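Local coordinates for universal stress protein A-like protein (Arabidopsis thaliana, PDB 2GM3) that binds AMP in the manner of a nucleotide-binding universal stress protein, although its biological role remains unsettled, at residues A11-S15 with L88-F92; L128-R133 with T145-C150; C117-K121 with H153-P157; L50-Q54 with D111-I116. All coordinates share one frame; numbering follows the deposited sequence.

Interaction 1: A11-S15 with L88-F92; sequences AVNAS and LLEFF. With AMP (adenosine monophosphate), chain G.
The extended loop 11-15 passes the turn 88-92 of helix 81-99, with the CA atoms of Ala14 and Leu88 6.7 Å apart. In this Rossmann-like α/β fold the loop leaves the C-terminal end of the central parallel strand 6-11, where such folds commonly place a nucleotide, and it lies between the helix and the bound AMP. Successive side chains therefore serve different neighbours. Val12 turns to the helix: chi1 of -57° sets CG1 anti to the carbonyl carbon, and this methyl makes a CH-pi contact over one face of Phe92, 3.7 Å from the ring centroid and 14° off its normal. The opposite face of that ring carries Phe91 CD2, so the ring is sandwiched. The other methyl, Val12 CG2, meets Leu89 CD1 at 4.2 Å. A branched, wholly apolar residue suits this buried spot because one arm can cover the Phe92 face while the other also reaches Leu89. Leu88 brings its CD2 branch against the peptide joining Asn13 and Ala14, 3.4 Å from Ala14 N, and the small Ala14 is consistent with so close an approach. Asn13 turns away from the helix: its CB lies 3.4 Å from AMP C5, and its OD1 bonds to Ser24 OG. At Ala11 the backbone holds the ribose, AMP O2' donating to Ala11 O at 2.6 Å.

Interaction 2: L128-R133 with T145-C150; sequences LVVGSR and TVSAFC. With AMP (adenosine monophosphate), chain G.
Phosphate oxygen O2P of AMP is gripped twice by Arg133, by its backbone N at 2.9 Å and by NE at 2.7 Å, while Ser147 takes O3P from the other segment. This is the phosphate end of the Rossmann-like site: the end of strand 127-132 and the residue after it supply Gly131 and Arg133, and the start of helix 146-153 faces them. The sequence from Gly131 to Thr145 fits the G-2X-G-9X-G-(S/T) signature of nucleotide-binding universal stress proteins. The NE bond is nearly straight, with an N-H...O angle of 170°, because the arginine chain bends at chi3 (-71°) and turns the guanidinium edge-on to the phosphate; NH2 then reaches O1P. A methionine in place of Arg133 would keep the backbone bond but would probably leave O1P and O2P without their charged, two-pronged partner and the phosphate held mainly by the helix end. Ser147 uses both backbone N (3.0 Å) and OG on O3P, and Val146 N adds a weak bond to O1P, so amides at the N-terminal end of the helix point at the anion, an orientation likely to favour its negative charge. Gly131 suits its place because a side chain would run into the ribose; its N instead donates to O2' at 3.0 Å. Ser132 OG gives a weak bond to Ser147 OG, its stronger partner being Gly134 N. Below the polar layer strand and helix meet through apolar atoms, Val130 CG2 lying 3.7 Å from Ser147 CB and Leu128 CD2 3.9 Å from Cys150 CB.

Interaction 3: C117-K121 with H153-P157; sequences CQEVK and HAECP
Cys117 opens the contact by directing its sulfur at the end of the neighbouring helix: SG lies 3.7 Å from the backbone N of Ala154, the first residue to leave helical geometry, and 4.0 Å from His153 CB. A compact sulfur fits here, because the two backbones approach to 5.0 Å between the CA atoms of Cys117 and Ala154. One turn on, Val120 fills the middle. With CG1 anti to its backbone N (chi1 166°), that methyl faces Cys156 SG at 3.4 Å and also approaches Glu155 N, while CG2 meets Ala154 CB at 4.3 Å. The packing joins two successive beta-alpha-beta units of the Rossmann-like fold: helix 112-123 leads into strand 127-132, and loop 153-157 carries the chain from helix 146-153 into strand 158-162, outermost within this chain. Leu128 of the intervening strand touches Val120, Ala154 and Cys156 alike, which gives these small apolar groups a common floor. Lys121, at the exposed border, lays its bent aliphatic chain across the Glu155 carboxylate, with CD 3.2 Å from OE1. Lys121 NZ stays 4.4 Å from Glu155 OE1, beyond a salt bridge, so any attraction between the charges is probably weak.

Interaction 4: L50-Q54 with D111-I116; sequences LLHVQ and DPKDVI. With AMP (adenosine monophosphate), chain G.
Apolar packing joins Val53 to the first turn of helix 112-123, where a beta strand and a helix of the Rossmann-like fold lie layered together at 8.4 Å between their short axes. Val53 CG1, placed anti to the backbone N by chi1 of -172°, lies 3.4 Å from Pro112 CA, and CG2 meets Val115 CG1 at 3.6 Å and Ile116 CG1 a little farther off. Two beta-branched valines suit this close layer, for each offers a pair of methyls without a long chain to fold away. Two residues earlier on the strand, Leu51 CD2 packs on Ile116. Cutting Val53 back to a glycine would remove both methyls and is likely to open a gap before Pro112 and Val115, even with the backbone's polar groups retained. Hydrogen bonds with that backbone read the adenine: Val53 N donates to AMP N1 at 2.9 Å, with an N-H...N angle of 162°, and AMP N6 donates to Val53 O. This donor-acceptor pair matches adenine's pairing edge. The helix supplies van der Waals contacts to the base, from Pro112 CG to N6 and from Ile116 CD1 to N3. Among charges, Asp111 at the N-cap position and Lys113 in the first turn form a salt bridge, Lys113 NZ standing 3.1 Å from Asp111 OD2.

From the N terminus, the loop after strand 6-11 opens interaction 1, and strand 46-54 opens interaction 4 before helix 81-99 closes interaction 1. Helix 112-123 then closes interaction 4, so these two cross; they also touch, Val12 N probably hydrogen-bonding to Leu51 O. The same helix opens interaction 3, inside whose loop interaction 2 is nested, joining strand 127-132 to helix 146-153 before residues 153-157 close it. Three contacts meet at AMP: interaction 1 at its ribose and one side of its base, interaction 2 at its phosphate and ribose, interaction 4 at the pairing edge of adenine. Interaction 3 packs helix 112-123 on the loop 153-157, farther from the nucleotide, linked to interaction 2 through Leu128.

Interaction 1: A11-S15 with L88-F92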
loop_
_atom_site.group_PDB
_atom_site.type_symbol
_atom_site.label_atom_id
_atom_site.label_comp_id
_atom_site.label_asym_id
_atom_site.label_seq_id
_atom_site.Cartn_x
_atom_site.Cartn_y
_atom_site.Cartn_z
ATOM N N ALA A 11 4.715 -6.761 7.524
ATOM C CA ALA A 11 6.054 -7.262 7.606
ATOM C C ALA A 11 6.747 -6.469 8.711
ATOM O O ALA A 11 6.892 -5.245 8.608
ATOM C CB ALA A 11 6.743 -7.061 6.268
ATOM N N VAL A 12 7.176 -7.157 9.768
ATOM C CA VAL A 12 7.738 -6.488 10.946
ATOM C C VAL A 12 9.163 -6.945 11.203
ATOM O O VAL A 12 9.513 -8.128 11.023
ATOM C CB VAL A 12 6.861 -6.679 12.216
ATOM C CG1 VAL A 12 5.411 -6.164 11.986
ATOM C CG2 VAL A 12 6.819 -8.109 12.662
ATOM N N ASN A 13 10.002 -5.993 11.588
ATOM C CA ASN A 13 11.382 -6.297 11.909
ATOM C C ASN A 13 11.855 -5.508 13.135
ATOM O O ASN A 13 11.146 -4.610 13.630
ATOM C CB ASN A 13 12.266 -6.015 10.708
ATOM C CG ASN A 13 12.276 -4.557 10.334
ATOM O OD1 ASN A 13 11.227 -3.879 10.297
ATOM N ND2 ASN A 13 13.458 -4.055 10.045
ATOM N N ALA A 14 13.044 -5.871 13.613
ATOM C CA ALA A 14 13.607 -5.311 14.823
ATOM C C ALA A 14 14.347 -4.015 14.519
ATOM O O ALA A 14 14.861 -3.854 13.441
ATOM C CB ALA A 14 14.544 -6.339 15.488
ATOM N N SER A 15 14.408 -3.103 15.476
ATOM C CA SER A 15 15.179 -1.889 15.302
ATOM C C SER A 15 16.651 -2.187 15.483
ATOM O O SER A 15 17.010 -3.073 16.260
ATOM C CB SER A 15 14.765 -0.837 16.309
ATOM O OG SER A 15 15.818 0.083 16.471
ATOM N N LEU A 88 9.392 -9.670 19.123
ATOM C CA LEU A 88 8.877 -8.783 18.141
ATOM C C LEU A 88 7.402 -9.088 17.822
ATOM O O LEU A 88 6.546 -8.186 17.849
ATOM C CB LEU A 88 9.729 -8.942 16.895
ATOM C CG LEU A 88 9.806 -7.855 15.855
ATOM C CD1 LEU A 88 10.051 -6.515 16.546
ATOM C CD2 LEU A 88 10.971 -8.217 14.983
ATOM N N LEU A 89 7.123 -10.345 17.499
ATOM C CA LEU A 89 5.773 -10.835 17.256
ATOM C C LEU A 89 4.839 -10.575 18.420
ATOM O O LEU A 89 3.711 -10.158 18.231
ATOM C CB LEU A 89 5.826 -12.337 17.045
ATOM C CG LEU A 89 5.783 -12.764 15.587
ATOM C CD1 LEU A 89 6.466 -11.821 14.630
ATOM C CD2 LEU A 89 6.313 -14.184 15.535
ATOM N N GLU A 90 5.320 -10.848 19.628
ATOM C CA GLU A 90 4.548 -10.642 20.826
ATOM C C GLU A 90 4.156 -9.168 21.039
ATOM O O GLU A 90 3.043 -8.877 21.511
ATOM C CB GLU A 90 5.311 -11.185 22.034
ATOM C CG GLU A 90 4.506 -11.180 23.297
ATOM C CD GLU A 90 5.227 -11.789 24.478
ATOM O OE1 GLU A 90 6.450 -12.043 24.416
ATOM O OE2 GLU A 90 4.558 -12.018 25.500
ATOM N N PHE A 91 5.058 -8.248 20.698
ATOM C CA PHE A 91 4.723 -6.823 20.754
ATOM C C PHE A 91 3.506 -6.486 19.888
ATOM O O PHE A 91 2.585 -5.859 20.370
ATOM C CB PHE A 91 5.912 -5.900 20.424
ATOM C CG PHE A 91 5.514 -4.451 20.264
ATOM C CD1 PHE A 91 5.454 -3.602 21.373
ATOM C CD2 PHE A 91 5.181 -3.932 18.990
ATOM C CE1 PHE A 91 5.063 -2.245 21.227
ATOM C CE2 PHE A 91 4.785 -2.584 18.835
ATOM C CZ PHE A 91 4.737 -1.745 19.949
ATOM N N PHE A 92 3.476 -6.973 18.655
ATOM C CA PHE A 92 2.383 -6.649 17.737
ATOM C C PHE A 92 1.105 -7.408 18.010
ATOM O O PHE A 92 0.019 -6.885 17.792
ATOM C CB PHE A 92 2.815 -6.836 16.278
ATOM C CG PHE A 92 3.827 -5.833 15.829
ATOM C CD1 PHE A 92 5.183 -6.148 15.837
ATOM C CD2 PHE A 92 3.430 -4.566 15.400
ATOM C CE1 PHE A 92 6.137 -5.218 15.408
ATOM C CE2 PHE A 92 4.373 -3.619 14.971
ATOM C CZ PHE A 92 5.730 -3.936 14.982
HETATM P P AMP G . 13.113 -0.664 3.720
HETATM O O1P AMP G . 14.119 -1.655 3.891
HETATM O O2P AMP G . 13.338 0.586 4.485
HETATM O O3P AMP G . 12.672 -0.379 2.366
HETATM O "O5'" AMP G . 11.764 -1.211 4.368
HETATM C "C5'" AMP G . 11.696 -1.451 5.756
HETATM C "C4'" AMP G . 10.513 -2.361 5.953
HETATM O "O4'" AMP G . 10.747 -3.691 5.377
HETATM C "C3'" AMP G . 10.205 -2.609 7.403
HETATM O "O3'" AMP G . 9.401 -1.493 7.884
HETATM C "C2'" AMP G . 9.380 -3.883 7.309
HETATM O "O2'" AMP G . 8.030 -3.533 6.999
HETATM C "C1'" AMP G . 10.019 -4.635 6.148
HETATM N N9 AMP G . 11.092 -5.497 6.681
HETATM C C8 AMP G . 12.419 -5.236 6.744
HETATM N N7 AMP G . 13.048 -6.284 7.305
HETATM C C5 AMP G . 12.130 -7.225 7.559
HETATM C C6 AMP G . 12.155 -8.512 8.104
HETATM N N6 AMP G . 13.265 -9.093 8.522
HETATM N N1 AMP G . 11.009 -9.173 8.218
HETATM C C2 AMP G . 9.852 -8.667 7.843
HETATM N N3 AMP G . 9.773 -7.454 7.314
HETATM C C4 AMP G . 10.892 -6.719 7.161
#

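Interaction 2: L128-R133 with T145-C150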
loop_
_atom_site.group_PDB
_atom_site.type_symbol
_atom_site.label_atom_id
_atom_site.label_comp_id
_atom_site.label_asym_id
_atom_site.label_seq_id
_atom_site.Cartn_x
_atom_site.Cartn_y
_atom_site.Cartn_z
ATOM N N LEU A 128 -0.265 -6.336 1.482
ATOM C CA LEU A 128 0.964 -6.325 2.271
ATOM C C LEU A 128 1.261 -4.904 2.733
ATOM O O LEU A 128 1.274 -3.970 1.926
ATOM C CB LEU A 128 2.112 -6.835 1.373
ATOM C CG LEU A 128 3.556 -6.770 1.850
ATOM C CD1 LEU A 128 3.698 -7.522 3.187
ATOM C CD2 LEU A 128 4.496 -7.318 0.838
ATOM N N VAL A 129 1.483 -4.737 4.023
ATOM C CA VAL A 129 1.966 -3.476 4.563
ATOM C C VAL A 129 3.451 -3.610 4.945
ATOM O O VAL A 129 3.837 -4.528 5.679
ATOM C CB VAL A 129 1.180 -3.064 5.812
ATOM C CG1 VAL A 129 1.712 -1.770 6.359
ATOM C CG2 VAL A 129 -0.315 -2.941 5.528
ATOM N N VAL A 130 4.269 -2.706 4.423
ATOM C CA VAL A 130 5.647 -2.618 4.800
ATOM C C VAL A 130 5.891 -1.183 5.157
ATOM O O VAL A 130 5.307 -0.269 4.550
ATOM C CB VAL A 130 6.635 -3.058 3.636
ATOM C CG1 VAL A 130 6.513 -4.569 3.375
ATOM C CG2 VAL A 130 6.352 -2.290 2.349
ATOM N N GLY A 131 6.737 -0.984 6.157
ATOM C CA GLY A 131 7.288 0.311 6.445
ATOM C C GLY A 131 8.323 0.579 5.368
ATOM O O GLY A 131 8.581 -0.287 4.533
ATOM N N SER A 132 8.901 1.778 5.375
ATOM C CA SER A 132 9.924 2.126 4.428
ATOM C C SER A 132 10.756 3.249 5.001
ATOM O O SER A 132 10.222 4.176 5.595
ATOM C CB SER A 132 9.296 2.562 3.108
ATOM O OG SER A 132 10.278 3.185 2.286
ATOM N N ARG A 133 12.066 3.148 4.847
ATOM C CA ARG A 133 12.956 4.162 5.351
ATOM C C ARG A 133 13.062 5.252 4.322
ATOM O O ARG A 133 13.579 6.306 4.609
ATOM C CB ARG A 133 14.317 3.563 5.688
ATOM C CG ARG A 133 14.243 2.592 6.865
ATOM C CD ARG A 133 15.497 1.815 7.008
ATOM N NE ARG A 133 15.638 0.848 5.936
ATOM C CZ ARG A 133 16.735 0.110 5.718
ATOM N NH1 ARG A 133 17.817 0.258 6.475
ATOM N NH2 ARG A 133 16.756 -0.771 4.719
ATOM N N THR A 145 16.038 -1.275 0.020
ATOM C CA THR A 145 16.127 -2.723 -0.086
ATOM C C THR A 145 14.779 -3.467 0.006
ATOM O O THR A 145 14.224 -3.835 -1.050
ATOM C CB THR A 145 17.285 -3.361 0.800
ATOM O OG1 THR A 145 17.108 -3.065 2.177
ATOM C CG2 THR A 145 18.691 -2.829 0.350
ATOM N N VAL A 146 14.209 -3.608 1.204
ATOM C CA VAL A 146 13.020 -4.458 1.355
ATOM C C VAL A 146 11.731 -3.920 0.726
ATOM O O VAL A 146 11.121 -4.592 -0.113
ATOM C CB VAL A 146 12.778 -4.895 2.840
ATOM C CG1 VAL A 146 11.562 -5.800 2.919
ATOM C CG2 VAL A 146 13.996 -5.608 3.389
ATOM N N SER A 147 11.301 -2.739 1.152
ATOM C CA SER A 147 10.012 -2.193 0.729
ATOM C C SER A 147 9.929 -2.039 -0.782
ATOM O O SER A 147 8.896 -2.338 -1.351
ATOM C CB SER A 147 9.670 -0.869 1.430
ATOM O OG SER A 147 10.567 0.194 1.062
ATOM N N ALA A 148 10.996 -1.573 -1.425
ATOM C CA ALA A 148 10.997 -1.403 -2.879
ATOM C C ALA A 148 10.901 -2.743 -3.609
ATOM O O ALA A 148 10.287 -2.831 -4.658
ATOM C CB ALA A 148 12.258 -0.654 -3.333
ATOM N N PHE A 149 11.550 -3.773 -3.079
ATOM C CA PHE A 149 11.459 -5.107 -3.669
ATOM C C PHE A 149 10.044 -5.652 -3.577
ATOM O O PHE A 149 9.539 -6.214 -4.540
ATOM C CB PHE A 149 12.425 -6.069 -2.980
ATOM C CG PHE A 149 12.545 -7.404 -3.659
ATOM C CD1 PHE A 149 13.467 -7.592 -4.698
ATOM C CD2 PHE A 149 11.765 -8.482 -3.249
ATOM C CE1 PHE A 149 13.608 -8.844 -5.323
ATOM C CE2 PHE A 149 11.895 -9.731 -3.870
ATOM C CZ PHE A 149 12.815 -9.913 -4.899
ATOM N N CYS A 150 9.411 -5.462 -2.428
ATOM C CA CYS A 150 8.041 -5.920 -2.246
ATOM C C CYS A 150 7.028 -5.266 -3.221
ATOM O O CYS A 150 6.227 -5.966 -3.869
ATOM C CB CYS A 150 7.629 -5.757 -0.782
ATOM S SG CYS A 150 8.626 -6.845 0.314
HETATM P P AMP G . 13.113 -0.664 3.720
HETATM O O1P AMP G . 14.119 -1.655 3.891
HETATM O O2P AMP G . 13.338 0.586 4.485
HETATM O O3P AMP G . 12.672 -0.379 2.366
HETATM O "O5'" AMP G . 11.764 -1.211 4.368
HETATM C "C5'" AMP G . 11.696 -1.451 5.756
HETATM C "C4'" AMP G . 10.513 -2.361 5.953
HETATM O "O4'" AMP G . 10.747 -3.691 5.377
HETATM C "C3'" AMP G . 10.205 -2.609 7.403
HETATM O "O3'" AMP G . 9.401 -1.493 7.884
HETATM C "C2'" AMP G . 9.380 -3.883 7.309
HETATM O "O2'" AMP G . 8.030 -3.533 6.999
HETATM C "C1'" AMP G . 10.019 -4.635 6.148
HETATM N N9 AMP G . 11.092 -5.497 6.681
HETATM C C8 AMP G . 12.419 -5.236 6.744
HETATM N N7 AMP G . 13.048 -6.284 7.305
HETATM C C5 AMP G . 12.130 -7.225 7.559
HETATM C C6 AMP G . 12.155 -8.512 8.104
HETATM N N6 AMP G . 13.265 -9.093 8.522
HETATM N N1 AMP G . 11.009 -9.173 8.218
HETATM C C2 AMP G . 9.852 -8.667 7.843
HETATM N N3 AMP G . 9.773 -7.454 7.314
HETATM C C4 AMP G . 10.892 -6.719 7.161
#

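Interaction 3: C117-K121 with H153-P157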
loop_
_atom_site.group_PDB
_atom_site.type_symbol
_atom_site.label_atom_id
_atom_site.label_comp_id
_atom_site.label_asym_id
_atom_site.label_seq_id
_atom_site.Cartn_x
_atom_site.Cartn_y
_atom_site.Cartn_z
ATOM N N CYS A 117 7.849 -12.012 -0.126
ATOM C CA CYS A 117 7.197 -12.324 -1.384
ATOM C C CYS A 117 6.753 -13.772 -1.492
ATOM O O CYS A 117 5.692 -14.053 -2.046
ATOM C CB CYS A 117 8.080 -11.934 -2.584
ATOM S SG CYS A 117 8.171 -10.142 -2.774
ATOM N N GLN A 118 7.557 -14.700 -0.988
ATOM C CA GLN A 118 7.154 -16.110 -1.004
ATOM C C GLN A 118 5.931 -16.285 -0.105
ATOM O O GLN A 118 4.995 -17.008 -0.433
ATOM C CB GLN A 118 8.266 -17.023 -0.511
ATOM C CG GLN A 118 9.456 -17.170 -1.450
ATOM C CD GLN A 118 10.553 -18.020 -0.791
ATOM O OE1 GLN A 118 11.131 -17.629 0.227
ATOM N NE2 GLN A 118 10.810 -19.202 -1.348
ATOM N N GLU A 119 5.920 -15.564 1.004
ATOM C CA GLU A 119 4.838 -15.681 1.964
ATOM C C GLU A 119 3.546 -15.081 1.427
ATOM O O GLU A 119 2.456 -15.666 1.603
ATOM C CB GLU A 119 5.249 -15.113 3.314
ATOM C CG GLU A 119 6.285 -16.000 4.025
ATOM C CD GLU A 119 5.651 -17.246 4.635
ATOM O OE1 GLU A 119 5.794 -18.359 4.053
ATOM O OE2 GLU A 119 4.969 -17.114 5.676
ATOM N N VAL A 120 3.671 -13.971 0.702
ATOM C CA VAL A 120 2.517 -13.402 0.001
ATOM C C VAL A 120 1.855 -14.412 -0.901
ATOM O O VAL A 120 0.638 -14.570 -0.849
ATOM C CB VAL A 120 2.878 -12.108 -0.767
ATOM C CG1 VAL A 120 1.762 -11.742 -1.748
ATOM C CG2 VAL A 120 3.179 -10.971 0.234
ATOM N N LYS A 121 2.634 -15.112 -1.715
ATOM C CA LYS A 121 2.012 -16.097 -2.582
ATOM C C LYS A 121 1.538 -17.394 -1.918
ATOM O O LYS A 121 0.710 -18.100 -2.480
ATOM C CB LYS A 121 2.763 -16.331 -3.910
ATOM C CG LYS A 121 4.281 -16.442 -3.866
ATOM C CD LYS A 121 4.867 -15.728 -5.118
ATOM C CE LYS A 121 6.065 -16.466 -5.695
ATOM N NZ LYS A 121 5.626 -17.768 -6.300
ATOM N N HIS A 153 7.595 -6.720 -6.549
ATOM C CA HIS A 153 7.445 -8.145 -6.791
ATOM C C HIS A 153 6.271 -8.849 -6.120
ATOM O O HIS A 153 5.774 -9.835 -6.636
ATOM C CB HIS A 153 8.749 -8.877 -6.477
ATOM C CG HIS A 153 9.836 -8.628 -7.479
ATOM N ND1 HIS A 153 9.757 -9.051 -8.794
ATOM C CD2 HIS A 153 11.040 -8.022 -7.352
ATOM C CE1 HIS A 153 10.859 -8.702 -9.433
ATOM N NE2 HIS A 153 11.650 -8.070 -8.581
ATOM N N ALA A 154 5.819 -8.354 -4.977
ATOM C CA ALA A 154 4.751 -9.054 -4.268
ATOM C C ALA A 154 3.502 -9.227 -5.136
ATOM O O ALA A 154 3.164 -8.363 -5.938
ATOM C CB ALA A 154 4.439 -8.402 -2.957
ATOM N N GLU A 155 2.853 -10.373 -5.025
ATOM C CA GLU A 155 1.708 -10.687 -5.883
ATOM C C GLU A 155 0.415 -10.369 -5.133
ATOM O O GLU A 155 -0.551 -11.145 -5.134
ATOM C CB GLU A 155 1.761 -12.138 -6.362
ATOM C CG GLU A 155 3.066 -12.495 -7.070
ATOM C CD GLU A 155 3.061 -13.880 -7.660
ATOM O OE1 GLU A 155 2.456 -14.801 -7.052
ATOM O OE2 GLU A 155 3.686 -14.063 -8.728
ATOM N N CYS A 156 0.433 -9.220 -4.465
ATOM C CA CYS A 156 -0.743 -8.632 -3.886
ATOM C C CYS A 156 -0.481 -7.124 -3.819
ATOM O O CYS A 156 0.656 -6.698 -3.987
ATOM C CB CYS A 156 -0.958 -9.187 -2.479
ATOM S SG CYS A 156 0.303 -8.651 -1.389
ATOM N N PRO A 157 -1.525 -6.318 -3.576
ATOM C CA PRO A 157 -1.344 -4.890 -3.268
ATOM C C PRO A 157 -0.353 -4.648 -2.142
ATOM O O PRO A 157 -0.324 -5.394 -1.157
ATOM C CB PRO A 157 -2.733 -4.457 -2.806
ATOM C CG PRO A 157 -3.662 -5.356 -3.640
ATOM C CD PRO A 157 -2.950 -6.696 -3.647
#

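Interaction 4: L50-Q54 with D111-I116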
loop_
_atom_site.group_PDB
_atom_site.type_symbol
_atom_site.label_atom_id
_atom_site.label_comp_id
_atom_site.label_asym_id
_atom_site.label_seq_id
_atom_site.Cartn_x
_atom_site.Cartn_y
_atom_site.Cartn_z
ATOM N N LEU A 50 1.015 -11.097 10.825
ATOM C CA LEU A 50 2.288 -10.505 11.161
ATOM C C LEU A 50 3.404 -11.442 10.795
ATOM O O LEU A 50 3.484 -12.542 11.321
ATOM C CB LEU A 50 2.348 -10.211 12.642
ATOM C CG LEU A 50 1.380 -9.180 13.205
ATOM C CD1 LEU A 50 1.167 -9.455 14.639
ATOM C CD2 LEU A 50 1.983 -7.713 12.981
ATOM N N LEU A 51 4.252 -11.021 9.862
ATOM C CA LEU A 51 5.365 -11.840 9.470
ATOM C C LEU A 51 6.706 -11.173 9.809
ATOM O O LEU A 51 6.955 -10.014 9.433
ATOM C CB LEU A 51 5.274 -12.165 7.998
ATOM C CG LEU A 51 6.550 -12.709 7.363
ATOM C CD1 LEU A 51 6.839 -14.154 7.730
ATOM C CD2 LEU A 51 6.423 -12.565 5.850
ATOM N N HIS A 52 7.561 -11.933 10.502
ATOM C CA HIS A 52 8.944 -11.535 10.714
ATOM C C HIS A 52 9.846 -12.456 9.962
ATOM O O HIS A 52 9.749 -13.679 10.079
ATOM C CB HIS A 52 9.325 -11.589 12.192
ATOM C CG HIS A 52 10.766 -11.298 12.431
ATOM N ND1 HIS A 52 11.316 -10.052 12.221
ATOM C CD2 HIS A 52 11.782 -12.093 12.851
ATOM C CE1 HIS A 52 12.606 -10.084 12.514
ATOM N NE2 HIS A 52 12.908 -11.305 12.920
ATOM N N VAL A 53 10.752 -11.895 9.177
ATOM C CA VAL A 53 11.744 -12.740 8.542
ATOM C C VAL A 53 13.043 -12.698 9.331
ATOM O O VAL A 53 13.600 -11.647 9.566
ATOM C CB VAL A 53 11.924 -12.414 7.061
ATOM C CG1 VAL A 53 12.823 -13.443 6.365
ATOM C CG2 VAL A 53 10.582 -12.440 6.404
ATOM N N GLN A 54 13.498 -13.857 9.746
ATOM C CA GLN A 54 14.718 -13.981 10.552
ATOM C C GLN A 54 15.924 -14.380 9.679
ATOM O O GLN A 54 15.823 -15.247 8.802
ATOM C CB GLN A 54 14.445 -15.019 11.638
ATOM C CG GLN A 54 15.444 -15.146 12.723
ATOM C CD GLN A 54 15.514 -16.581 13.254
ATOM O OE1 GLN A 54 14.485 -17.243 13.455
ATOM N NE2 GLN A 54 16.732 -17.062 13.478
ATOM N N ASP A 111 16.220 -14.704 3.259
ATOM C CA ASP A 111 16.322 -13.296 2.865
ATOM C C ASP A 111 14.946 -12.611 2.997
ATOM O O ASP A 111 13.970 -13.030 2.350
ATOM C CB ASP A 111 16.929 -13.122 1.467
ATOM C CG ASP A 111 16.857 -11.672 0.981
ATOM O OD1 ASP A 111 16.825 -10.740 1.829
ATOM O OD2 ASP A 111 16.795 -11.446 -0.241
ATOM N N PRO A 112 14.856 -11.576 3.857
ATOM C CA PRO A 112 13.566 -10.940 4.135
ATOM C C PRO A 112 12.715 -10.560 2.909
ATOM O O PRO A 112 11.537 -10.907 2.874
ATOM C CB PRO A 112 13.932 -9.716 4.993
ATOM C CG PRO A 112 15.184 -10.127 5.672
ATOM C CD PRO A 112 15.934 -10.969 4.653
ATOM N N LYS A 113 13.281 -9.882 1.917
ATOM C CA LYS A 113 12.480 -9.444 0.773
ATOM C C LYS A 113 11.956 -10.635 -0.058
ATOM O O LYS A 113 10.795 -10.629 -0.489
ATOM C CB LYS A 113 13.269 -8.488 -0.107
ATOM C CG LYS A 113 14.650 -8.941 -0.359
ATOM C CD LYS A 113 15.201 -8.300 -1.568
ATOM C CE LYS A 113 16.289 -9.137 -2.180
ATOM N NZ LYS A 113 17.547 -8.709 -1.565
ATOM N N ASP A 114 12.803 -11.640 -0.268
ATOM C CA ASP A 114 12.426 -12.858 -0.967
ATOM C C ASP A 114 11.320 -13.602 -0.205
ATOM O O ASP A 114 10.321 -14.037 -0.795
ATOM C CB ASP A 114 13.652 -13.803 -1.137
ATOM C CG ASP A 114 14.571 -13.408 -2.311
ATOM O OD1 ASP A 114 14.125 -12.655 -3.222
ATOM O OD2 ASP A 114 15.746 -13.876 -2.346
ATOM N N VAL A 115 11.515 -13.737 1.104
ATOM C CA VAL A 115 10.602 -14.507 1.948
ATOM C C VAL A 115 9.249 -13.833 2.061
ATOM O O VAL A 115 8.215 -14.500 1.965
ATOM C CB VAL A 115 11.191 -14.786 3.370
ATOM C CG1 VAL A 115 10.130 -15.297 4.282
ATOM C CG2 VAL A 115 12.307 -15.792 3.275
ATOM N N ILE A 116 9.256 -12.519 2.257
ATOM C CA ILE A 116 8.001 -11.754 2.287
ATOM C C ILE A 116 7.193 -12.052 1.037
ATOM O O ILE A 116 5.996 -12.347 1.139
ATOM C CB ILE A 116 8.225 -10.229 2.360
ATOM C CG1 ILE A 116 8.905 -9.854 3.673
ATOM C CG2 ILE A 116 6.890 -9.469 2.155
ATOM C CD1 ILE A 116 9.279 -8.398 3.739
HETATM P P AMP G . 13.113 -0.664 3.720
HETATM O O1P AMP G . 14.119 -1.655 3.891
HETATM O O2P AMP G . 13.338 0.586 4.485
HETATM O O3P AMP G . 12.672 -0.379 2.366
HETATM O "O5'" AMP G . 11.764 -1.211 4.368
HETATM C "C5'" AMP G . 11.696 -1.451 5.756
HETATM C "C4'" AMP G . 10.513 -2.361 5.953
HETATM O "O4'" AMP G . 10.747 -3.691 5.377
HETATM C "C3'" AMP G . 10.205 -2.609 7.403
HETATM O "O3'" AMP G . 9.401 -1.493 7.884
HETATM C "C2'" AMP G . 9.380 -3.883 7.309
HETATM O "O2'" AMP G . 8.030 -3.533 6.999
HETATM C "C1'" AMP G . 10.019 -4.635 6.148
HETATM N N9 AMP G . 11.092 -5.497 6.681
HETATM C C8 AMP G . 12.419 -5.236 6.744
HETATM N N7 AMP G . 13.048 -6.284 7.305
HETATM C C5 AMP G . 12.130 -7.225 7.559
HETATM C C6 AMP G . 12.155 -8.512 8.104
HETATM N N6 AMP G . 13.265 -9.093 8.522
HETATM N N1 AMP G . 11.009 -9.173 8.218
HETATM C C2 AMP G . 9.852 -8.667 7.843
HETATM N N3 AMP G . 9.773 -7.454 7.314
HETATM C C4 AMP G . 10.892 -6.719 7.161
#